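Local coordinates for lyase/mutase (Burkholderia cenocepacia, PDB 4LSB), which is a lyase/mutase-type enzyme with a TIM-barrel fold and a bound magnesium ion, at residues F100-G105 with P134-D139; E166-G171 with A201-A206; A180-Y185 with D191-P196. All blocks are in the same frame, centred on the assembly; numbering follows the deposited sequence.

The three contacts lie in one TIM barrel, built round the run of parallel strands 92-95, 121-125, 160-164 and 192-194. Contact 1 comes first along the chain and closes before contact 2 opens; contact 3 is nested inside the loop that contact 2 closes. The centres of contacts 1 and 2 are about 20 Å apart. Those of contacts 1 and 3 are about 15 Å apart, and those of contacts 2 and 3 about 11 Å. Contact 3 touches both others: from helix 175-187, Arg181 probably hydrogen-bonds the Tyr136 carbonyl of contact 1, and after strand 192-194, Pro196 packs on Glu166 and Tyr168 of contact 2. Contacts 1 and 2 involve loops that follow strands, whereas contact 3 is helix-on-strand packing within the barrel wall.

Contact 1: F100-G105 with P134-D139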
loop_
_atom_site.group_PDB
_atom_site.type_symbol
_atom_site.label_atom_id
_atom_site.label_comp_id
_atom_site.label_asym_id
_atom_site.label_seq_id
_atom_site.Cartn_x
_atom_site.Cartn_y
_atom_site.Cartn_z
ATOM N N PHE B 100 16.819 9.328 14.681
ATOM C CA PHE B 100 16.764 10.497 13.742
ATOM C C PHE B 100 17.837 11.566 14.010
ATOM O O PHE B 100 17.676 12.763 13.726
ATOM C CB PHE B 100 15.338 11.086 13.676
ATOM C CG PHE B 100 14.326 10.080 13.238
ATOM C CD1 PHE B 100 14.240 9.730 11.899
ATOM C CD2 PHE B 100 13.542 9.424 14.149
ATOM C CE1 PHE B 100 13.360 8.758 11.492
ATOM C CE2 PHE B 100 12.646 8.440 13.748
ATOM C CZ PHE B 100 12.533 8.130 12.408
ATOM N N GLY B 101 18.951 11.113 14.554
ATOM C CA GLY B 101 20.021 11.982 14.962
ATOM C C GLY B 101 21.029 11.189 15.766
ATOM O O GLY B 101 20.756 10.077 16.253
ATOM N N ASP B 102 22.211 11.756 15.888
ATOM C CA ASP B 102 23.297 11.148 16.648
ATOM C C ASP B 102 23.209 11.351 18.146
ATOM O O ASP B 102 23.620 10.482 18.889
ATOM C CB ASP B 102 24.646 11.717 16.196
ATOM C CG ASP B 102 24.915 11.489 14.727
ATOM O OD1 ASP B 102 24.412 10.513 14.143
ATOM O OD2 ASP B 102 25.639 12.310 14.143
ATOM N N ALA B 103 22.747 12.526 18.578
ATOM C CA ALA B 103 22.848 12.904 19.978
ATOM C C ALA B 103 21.812 12.163 20.829
ATOM O O ALA B 103 20.660 11.995 20.405
ATOM C CB ALA B 103 22.672 14.412 20.150
ATOM N N PRO B 104 22.209 11.761 22.038
ATOM C CA PRO B 104 21.303 11.131 22.986
ATOM C C PRO B 104 20.030 11.922 23.202
ATOM O O PRO B 104 18.976 11.336 23.345
ATOM C CB PRO B 104 22.124 11.067 24.268
ATOM C CG PRO B 104 23.520 10.920 23.797
ATOM C CD PRO B 104 23.601 11.741 22.532
ATOM N N GLY B 105 20.122 13.248 23.281
ATOM C CA GLY B 105 18.933 14.055 23.498
ATOM C C GLY B 105 17.968 13.974 22.333
ATOM O O GLY B 105 16.744 14.091 22.497
ATOM N N PRO B 134 30.199 3.065 10.191
ATOM C CA PRO B 134 28.759 2.744 9.980
ATOM C C PRO B 134 28.004 2.421 11.266
ATOM O O PRO B 134 26.774 2.411 11.254
ATOM C CB PRO B 134 28.803 1.512 9.048
ATOM C CG PRO B 134 30.155 0.904 9.286
ATOM C CD PRO B 134 31.044 1.868 10.024
ATOM N N ILE B 135 28.738 2.181 12.342
ATOM C CA ILE B 135 28.155 1.786 13.631
ATOM C C ILE B 135 28.730 2.728 14.680
ATOM O O ILE B 135 29.939 2.942 14.700
ATOM C CB ILE B 135 28.524 0.334 14.034
ATOM C CG1 ILE B 135 28.096 -0.659 12.968
ATOM C CG2 ILE B 135 27.911 -0.036 15.380
ATOM C CD1 ILE B 135 26.598 -0.937 12.861
ATOM N N TYR B 136 27.876 3.290 15.535
ATOM C CA TYR B 136 28.344 4.155 16.619
ATOM C C TYR B 136 29.331 3.414 17.518
ATOM O O TYR B 136 29.177 2.231 17.775
ATOM C CB TYR B 136 27.195 4.693 17.515
ATOM C CG TYR B 136 26.241 5.637 16.833
ATOM C CD1 TYR B 136 26.554 6.995 16.635
ATOM C CD2 TYR B 136 25.027 5.185 16.389
ATOM C CE1 TYR B 136 25.670 7.836 15.987
ATOM C CE2 TYR B 136 24.142 6.011 15.746
ATOM C CZ TYR B 136 24.446 7.336 15.551
ATOM O OH TYR B 136 23.532 8.098 14.874
ATOM N N ALA B 137 30.322 4.132 18.051
ATOM C CA ALA B 137 31.194 3.558 19.087
ATOM C C ALA B 137 30.387 3.064 20.307
ATOM O O ALA B 137 29.361 3.651 20.673
ATOM C CB ALA B 137 32.258 4.566 19.502
ATOM N N ARG B 138 30.874 2.005 20.945
ATOM C CA ARG B 138 30.204 1.384 22.100
ATOM C C ARG B 138 29.736 2.373 23.161
ATOM O O ARG B 138 28.620 2.281 23.676
ATOM C CB ARG B 138 31.139 0.354 22.761
ATOM C CG ARG B 138 30.607 -0.428 23.975
ATOM C CD ARG B 138 29.923 -1.755 23.597
ATOM N NE ARG B 138 30.829 -2.915 23.386
ATOM C CZ ARG B 138 31.259 -3.732 24.355
ATOM N NH1 ARG B 138 30.904 -3.533 25.626
ATOM N NH2 ARG B 138 32.058 -4.755 24.074
ATOM N N ASP B 139 30.611 3.288 23.534
ATOM C CA ASP B 139 30.260 4.282 24.545
ATOM C C ASP B 139 29.118 5.124 24.130
ATOM O O ASP B 139 28.155 5.327 24.880
ATOM C CB ASP B 139 31.422 5.262 24.742
ATOM C CG ASP B 139 32.416 4.771 25.721
ATOM O OD1 ASP B 139 32.126 3.756 26.407
ATOM O OD2 ASP B 139 33.483 5.424 25.816
#
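Asp102 and Tyr136 meet through a single short hydrogen bond, and the path along the aspartate shows how it is made. Asp102 CB, the first atom, already lies 4.0 Å from both CE1 and OH of Tyr136. Asp102 CG sits beside the backbone N, anti to the carbonyl carbon (chi1 -59°), which swings the carboxylate to the tyrosine; there Asp102 CG lies in the plane of the ring, off its edge, 3.9 Å from Tyr136 CE1. OD1 finishes the approach: Tyr136 OH donates to Asp102 OD1 at 2.7 Å. The hydroxyl comes to the anti side of this oxygen and only 17° out of the carboxylate plane, while that plane stands 75° from the ring. The two side chains therefore run at about a right angle, with the acid at the hydroxyl end of the ring. OD2, the other branch, lies in a long, weak ion pair with Arg130.

Asn98 ND2 is a second hydrogen-bonding partner of the Tyr136 hydroxyl, which helps fix the otherwise buried tyrosine at its polar tip. Arg144 makes a cation-pi contact with the ring and also hydrogen-bonds the carbonyls of Gly101 and Asp102, so one arginine secures both sides of the meeting. Both segments lead from a strand-end loop into the first turn of a helix: 100-105 follows strand 92-95 and enters helix 104-116. Segment 134-139 follows the adjacent strand 121-125 and enters helix 138-153, with the Tyr136 side chain about 12 Å from the magnesium ion.

Contact 2: E166-G171 with A201-A206; sequences ENYLHG and ADEIAA
Tyr168 and Glu203 reach each other because both first torsions place CG beside the backbone N, anti to the carbonyl carbon, with chi1 at -82° for the tyrosine. Beyond CG the glutamate is extended (chi2 -158°), which carries its carboxylate off helix 201-211 and across to the phenol. The closest approach is 3.1 Å, between Tyr168 OH and Glu203 OE1. The same oxygen is 3.6 Å from Tyr168 CE2, so it lies alongside the hydroxyl end of the ring, and ring and carboxylate planes are almost perpendicular. Glu203 OE2 is the more distant branch, 3.8 Å from Tyr168 OH. Leu175 of helix 175-187 touches both side chains and packs apolar surface beside the polar pair.

In the TIM barrel this is a contact between successive strand-helix units: segment 166-171 is in the loop that leaves strand 160-164, while Glu203 stands near the start of the helix that follows the adjacent strand 192-194. The N-terminal end of that helix would be expected to favour a negative charge there, and Asp200 OD2 accepts a hydrogen bond from the backbone N of Glu203.

The loop bearing Tyr168 is held by its own short turn. His170 ND1 donates to Glu166 O at 3.2 Å, almost straight at 174° and in the imidazole plane, though it arrives from above the carbonyl plane. Leu169 N binds the same oxygen, Glu166 O, at 2.9 Å from the opposite face, so two donors grip this carbonyl. Beside the tyrosine, Asn167 ND2 hydrogen-bonds Thr178 OG1 and Asp177 OD2 on helix 175-187, while the Glu166 carboxylate forms a salt bridge with Arg164.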
loop_
_atom_site.group_PDB
_atom_site.type_symbol
_atom_site.label_atom_id
_atom_site.label_comp_id
_atom_site.label_asym_id
_atom_site.label_seq_id
_atom_site.Cartn_x
_atom_site.Cartn_y
_atom_site.Cartn_z
ATOM N N GLU B 166 23.328 -3.167 14.656
ATOM C CA GLU B 166 23.205 -3.299 13.224
ATOM C C GLU B 166 24.433 -3.916 12.549
ATOM O O GLU B 166 24.520 -3.923 11.333
ATOM C CB GLU B 166 22.895 -1.939 12.608
ATOM C CG GLU B 166 21.662 -1.299 13.173
ATOM C CD GLU B 166 20.392 -2.063 12.841
ATOM O OE1 GLU B 166 20.018 -2.087 11.649
ATOM O OE2 GLU B 166 19.755 -2.630 13.759
ATOM N N ASN B 167 25.349 -4.417 13.360
ATOM C CA ASN B 167 26.616 -4.980 12.901
ATOM C C ASN B 167 26.523 -5.835 11.663
ATOM O O ASN B 167 27.273 -5.613 10.691
ATOM C CB ASN B 167 27.248 -5.803 13.997
ATOM C CG ASN B 167 28.148 -4.994 14.902
ATOM O OD1 ASN B 167 28.464 -3.842 14.623
ATOM N ND2 ASN B 167 28.564 -5.597 15.988
ATOM N N TYR B 168 25.602 -6.800 11.688
ATOM C CA TYR B 168 25.505 -7.784 10.615
ATOM C C TYR B 168 24.955 -7.205 9.331
ATOM O O TYR B 168 25.070 -7.851 8.289
ATOM C CB TYR B 168 24.649 -8.999 11.039
ATOM C CG TYR B 168 25.396 -10.042 11.850
ATOM C CD1 TYR B 168 25.936 -9.747 13.111
ATOM C CD2 TYR B 168 25.549 -11.339 11.364
ATOM C CE1 TYR B 168 26.605 -10.704 13.848
ATOM C CE2 TYR B 168 26.215 -12.308 12.091
ATOM C CZ TYR B 168 26.740 -12.007 13.317
ATOM O OH TYR B 168 27.388 -12.975 14.001
ATOM N N LEU B 169 24.324 -6.031 9.390
ATOM C CA LEU B 169 23.878 -5.366 8.166
ATOM C C LEU B 169 24.966 -4.461 7.536
ATOM O O LEU B 169 24.759 -3.944 6.429
ATOM C CB LEU B 169 22.598 -4.568 8.378
ATOM C CG LEU B 169 21.398 -5.281 9.033
ATOM C CD1 LEU B 169 20.237 -4.298 9.108
ATOM C CD2 LEU B 169 20.959 -6.539 8.297
ATOM N N HIS B 170 26.101 -4.279 8.196
ATOM C CA HIS B 170 27.148 -3.389 7.688
ATOM C C HIS B 170 28.529 -4.080 7.631
ATOM O O HIS B 170 29.558 -3.524 8.024
ATOM C CB HIS B 170 27.193 -2.099 8.533
ATOM C CG HIS B 170 25.950 -1.272 8.430
ATOM N ND1 HIS B 170 24.835 -1.509 9.207
ATOM C CD2 HIS B 170 25.623 -0.247 7.606
ATOM C CE1 HIS B 170 23.879 -0.658 8.875
ATOM N NE2 HIS B 170 24.332 0.119 7.906
ATOM N N GLY B 171 28.539 -5.321 7.190
ATOM C CA GLY B 171 29.779 -6.079 7.049
ATOM C C GLY B 171 30.570 -6.512 8.270
ATOM O O GLY B 171 31.608 -7.161 8.113
ATOM N N ALA B 201 20.956 -20.710 13.403
ATOM C CA ALA B 201 20.279 -21.175 14.614
ATOM C C ALA B 201 21.220 -21.173 15.812
ATOM O O ALA B 201 20.823 -20.778 16.911
ATOM C CB ALA B 201 19.685 -22.558 14.430
ATOM N N ASP B 202 22.434 -21.680 15.611
ATOM C CA ASP B 202 23.414 -21.756 16.702
ATOM C C ASP B 202 23.828 -20.370 17.162
ATOM O O ASP B 202 24.011 -20.170 18.348
ATOM C CB ASP B 202 24.680 -22.528 16.282
ATOM C CG ASP B 202 24.435 -24.042 16.118
ATOM O OD1 ASP B 202 23.444 -24.583 16.676
ATOM O OD2 ASP B 202 25.288 -24.692 15.474
ATOM N N GLU B 203 23.996 -19.440 16.220
ATOM C CA GLU B 203 24.310 -18.037 16.572
ATOM C C GLU B 203 23.151 -17.387 17.372
ATOM O O GLU B 203 23.353 -16.749 18.407
ATOM C CB GLU B 203 24.660 -17.219 15.333
ATOM C CG GLU B 203 25.977 -17.647 14.662
ATOM C CD GLU B 203 26.624 -16.575 13.783
ATOM O OE1 GLU B 203 25.961 -15.609 13.392
ATOM O OE2 GLU B 203 27.838 -16.700 13.457
ATOM N N ILE B 204 21.928 -17.603 16.918
ATOM C CA ILE B 204 20.742 -17.102 17.644
ATOM C C ILE B 204 20.636 -17.649 19.073
ATOM O O ILE B 204 20.373 -16.915 20.036
ATOM C CB ILE B 204 19.440 -17.453 16.869
ATOM C CG1 ILE B 204 19.321 -16.654 15.592
ATOM C CG2 ILE B 204 18.209 -17.197 17.715
ATOM C CD1 ILE B 204 18.289 -17.180 14.645
ATOM N N ALA B 205 20.814 -18.951 19.241
ATOM C CA ALA B 205 20.737 -19.521 20.586
ATOM C C ALA B 205 21.784 -18.942 21.537
ATOM O O ALA B 205 21.557 -18.799 22.718
ATOM C CB ALA B 205 20.861 -21.012 20.530
ATOM N N ALA B 206 22.958 -18.635 21.013
ATOM C CA ALA B 206 24.023 -17.999 21.802
ATOM C C ALA B 206 23.657 -16.575 22.198
ATOM O O ALA B 206 24.012 -16.125 23.271
ATOM C CB ALA B 206 25.313 -17.976 21.018
#

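Contact 3: A180-Y185 with D191-P196; sequences ARLVAY and DVLYAP
Leu182 and Leu193 interlock at the centre of this contact, where helix 175-187 lies on strand 192-194. Leu182 CD2 packs against Leu193 CB at 4.0 Å and runs on over the strand backbone, 3.8 Å from Tyr194 N. Leu182 CD1, the other branch, touches Ala195 CB at 4.1 Å. Leu193 replies with CD1: chi2 of -53° turns that methyl to the helix, where it lies 3.3 Å from Leu182 O, a tight fit, and 3.9 Å from Tyr185 CB. The methyl thus rests on one turn of the helix, between the Leu182 carbonyl and Tyr185 CB.

One shell out, Tyr185 is held by its hydroxyl. Arg181 NH1 donates to Tyr185 OH at 3.1 Å, with the oxygen in the guanidinium plane, and the hydroxyl also hydrogen-bonds Asp126 OD2. Arg181 itself is fixed by a salt bridge from NE to Asp177. On the strand side, Leu193 is kept in place by backbone bonds to Asn216 of the neighbouring strand 215-218 and to Pro214 just before it, while the CB of Tyr194 points away from the helix and its side chain meets Arg164, Asn216 and Val218.

The axes of helix segment 180-185 and strand 192-194 run nearly antiparallel, at 160°, and approach to 8.7 Å, as expected for the return leg of the right-handed beta-alpha-beta unit 160-164, 175-187, 192-194 of the barrel. No hydrogen bond crosses between the two segments, so the joint rests on buried aliphatic packing, and the polar groups of Tyr185 and Arg181 find their partners beside it.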
loop_
_atom_site.group_PDB
_atom_site.type_symbol
_atom_site.label_atom_id
_atom_site.label_comp_id
_atom_site.label_asym_id
_atom_site.label_seq_id
_atom_site.Cartn_x
_atom_site.Cartn_y
_atom_site.Cartn_z
ATOM N N ALA B 180 28.050 -8.444 22.784
ATOM C CA ALA B 180 28.522 -7.556 23.840
ATOM C C ALA B 180 27.724 -6.278 23.813
ATOM O O ALA B 180 27.345 -5.757 24.837
ATOM C CB ALA B 180 29.998 -7.270 23.699
ATOM N N ARG B 181 27.493 -5.737 22.631
ATOM C CA ARG B 181 26.639 -4.526 22.488
ATOM C C ARG B 181 25.239 -4.764 23.064
ATOM O O ARG B 181 24.692 -3.945 23.846
ATOM C CB ARG B 181 26.557 -4.150 21.020
ATOM C CG ARG B 181 27.837 -3.470 20.504
ATOM C CD ARG B 181 27.742 -3.154 19.014
ATOM N NE ARG B 181 28.922 -2.383 18.607
ATOM C CZ ARG B 181 29.080 -1.070 18.759
ATOM N NH1 ARG B 181 28.119 -0.315 19.276
ATOM N NH2 ARG B 181 30.209 -0.497 18.363
ATOM N N LEU B 182 24.640 -5.895 22.699
ATOM C CA LEU B 182 23.268 -6.172 23.130
ATOM C C LEU B 182 23.214 -6.294 24.613
ATOM O O LEU B 182 22.282 -5.832 25.238
ATOM C CB LEU B 182 22.656 -7.427 22.510
ATOM C CG LEU B 182 22.428 -7.389 21.013
ATOM C CD1 LEU B 182 21.825 -8.719 20.565
ATOM C CD2 LEU B 182 21.505 -6.257 20.616
ATOM N N VAL B 183 24.209 -6.958 25.183
ATOM C CA VAL B 183 24.292 -7.067 26.637
ATOM C C VAL B 183 24.464 -5.661 27.296
ATOM O O VAL B 183 23.894 -5.359 28.336
ATOM C CB VAL B 183 25.485 -7.976 27.020
ATOM C CG1 VAL B 183 25.808 -7.844 28.502
ATOM C CG2 VAL B 183 25.175 -9.411 26.652
ATOM N N ALA B 184 25.222 -4.809 26.646
ATOM C CA ALA B 184 25.456 -3.471 27.187
ATOM C C ALA B 184 24.173 -2.614 27.107
ATOM O O ALA B 184 23.888 -1.819 28.010
ATOM C CB ALA B 184 26.585 -2.797 26.462
ATOM N N TYR B 185 23.442 -2.782 26.021
ATOM C CA TYR B 185 22.153 -2.131 25.844
ATOM C C TYR B 185 21.124 -2.646 26.877
ATOM O O TYR B 185 20.379 -1.858 27.435
ATOM C CB TYR B 185 21.647 -2.323 24.402
ATOM C CG TYR B 185 22.584 -1.882 23.274
ATOM C CD1 TYR B 185 23.674 -1.013 23.515
ATOM C CD2 TYR B 185 22.385 -2.307 21.962
ATOM C CE1 TYR B 185 24.531 -0.601 22.483
ATOM C CE2 TYR B 185 23.212 -1.885 20.938
ATOM C CZ TYR B 185 24.295 -1.019 21.204
ATOM O OH TYR B 185 25.158 -0.636 20.200
ATOM N N ASP B 191 14.529 -3.112 26.891
ATOM C CA ASP B 191 13.623 -4.200 27.275
ATOM C C ASP B 191 13.718 -5.386 26.355
ATOM O O ASP B 191 13.476 -6.511 26.757
ATOM C CB ASP B 191 12.196 -3.672 27.239
ATOM C CG ASP B 191 12.015 -2.480 28.144
ATOM O OD1 ASP B 191 12.036 -2.682 29.377
ATOM O OD2 ASP B 191 11.859 -1.348 27.645
ATOM N N VAL B 192 14.058 -5.131 25.093
ATOM C CA VAL B 192 14.098 -6.169 24.067
ATOM C C VAL B 192 15.335 -5.912 23.254
ATOM O O VAL B 192 15.716 -4.753 23.065
ATOM C CB VAL B 192 12.872 -6.140 23.146
ATOM C CG1 VAL B 192 12.961 -7.260 22.113
ATOM C CG2 VAL B 192 11.586 -6.224 23.938
ATOM N N LEU B 193 16.047 -6.973 22.898
ATOM C CA LEU B 193 17.316 -6.826 22.184
ATOM C C LEU B 193 17.192 -7.451 20.781
ATOM O O LEU B 193 16.578 -8.467 20.599
ATOM C CB LEU B 193 18.487 -7.494 22.932
ATOM C CG LEU B 193 18.929 -6.865 24.251
ATOM C CD1 LEU B 193 19.240 -5.375 24.113
ATOM C CD2 LEU B 193 17.862 -7.134 25.299
ATOM N N TYR B 194 17.810 -6.832 19.792
ATOM C CA TYR B 194 17.587 -7.260 18.400
ATOM C C TYR B 194 18.843 -6.991 17.546
ATOM O O TYR B 194 19.285 -5.847 17.459
ATOM C CB TYR B 194 16.372 -6.525 17.863
ATOM C CG TYR B 194 15.979 -6.597 16.360
ATOM C CD1 TYR B 194 16.370 -7.616 15.504
ATOM C CD2 TYR B 194 15.121 -5.642 15.849
ATOM C CE1 TYR B 194 15.962 -7.636 14.170
ATOM C CE2 TYR B 194 14.721 -5.657 14.541
ATOM C CZ TYR B 194 15.148 -6.661 13.706
ATOM O OH TYR B 194 14.685 -6.613 12.405
ATOM N N ALA B 195 19.382 -8.060 16.939
ATOM C CA ALA B 195 20.497 -7.953 15.961
ATOM C C ALA B 195 20.069 -8.436 14.564
ATOM O O ALA B 195 20.150 -9.608 14.282
ATOM C CB ALA B 195 21.671 -8.772 16.442
ATOM N N PRO B 196 19.601 -7.534 13.700
ATOM C CA PRO B 196 19.134 -7.997 12.409
ATOM C C PRO B 196 20.295 -8.545 11.580
ATOM O O PRO B 196 21.427 -8.071 11.698
ATOM C CB PRO B 196 18.501 -6.758 11.787
ATOM C CG PRO B 196 19.075 -5.615 12.532
ATOM C CD PRO B 196 19.416 -6.084 13.869
#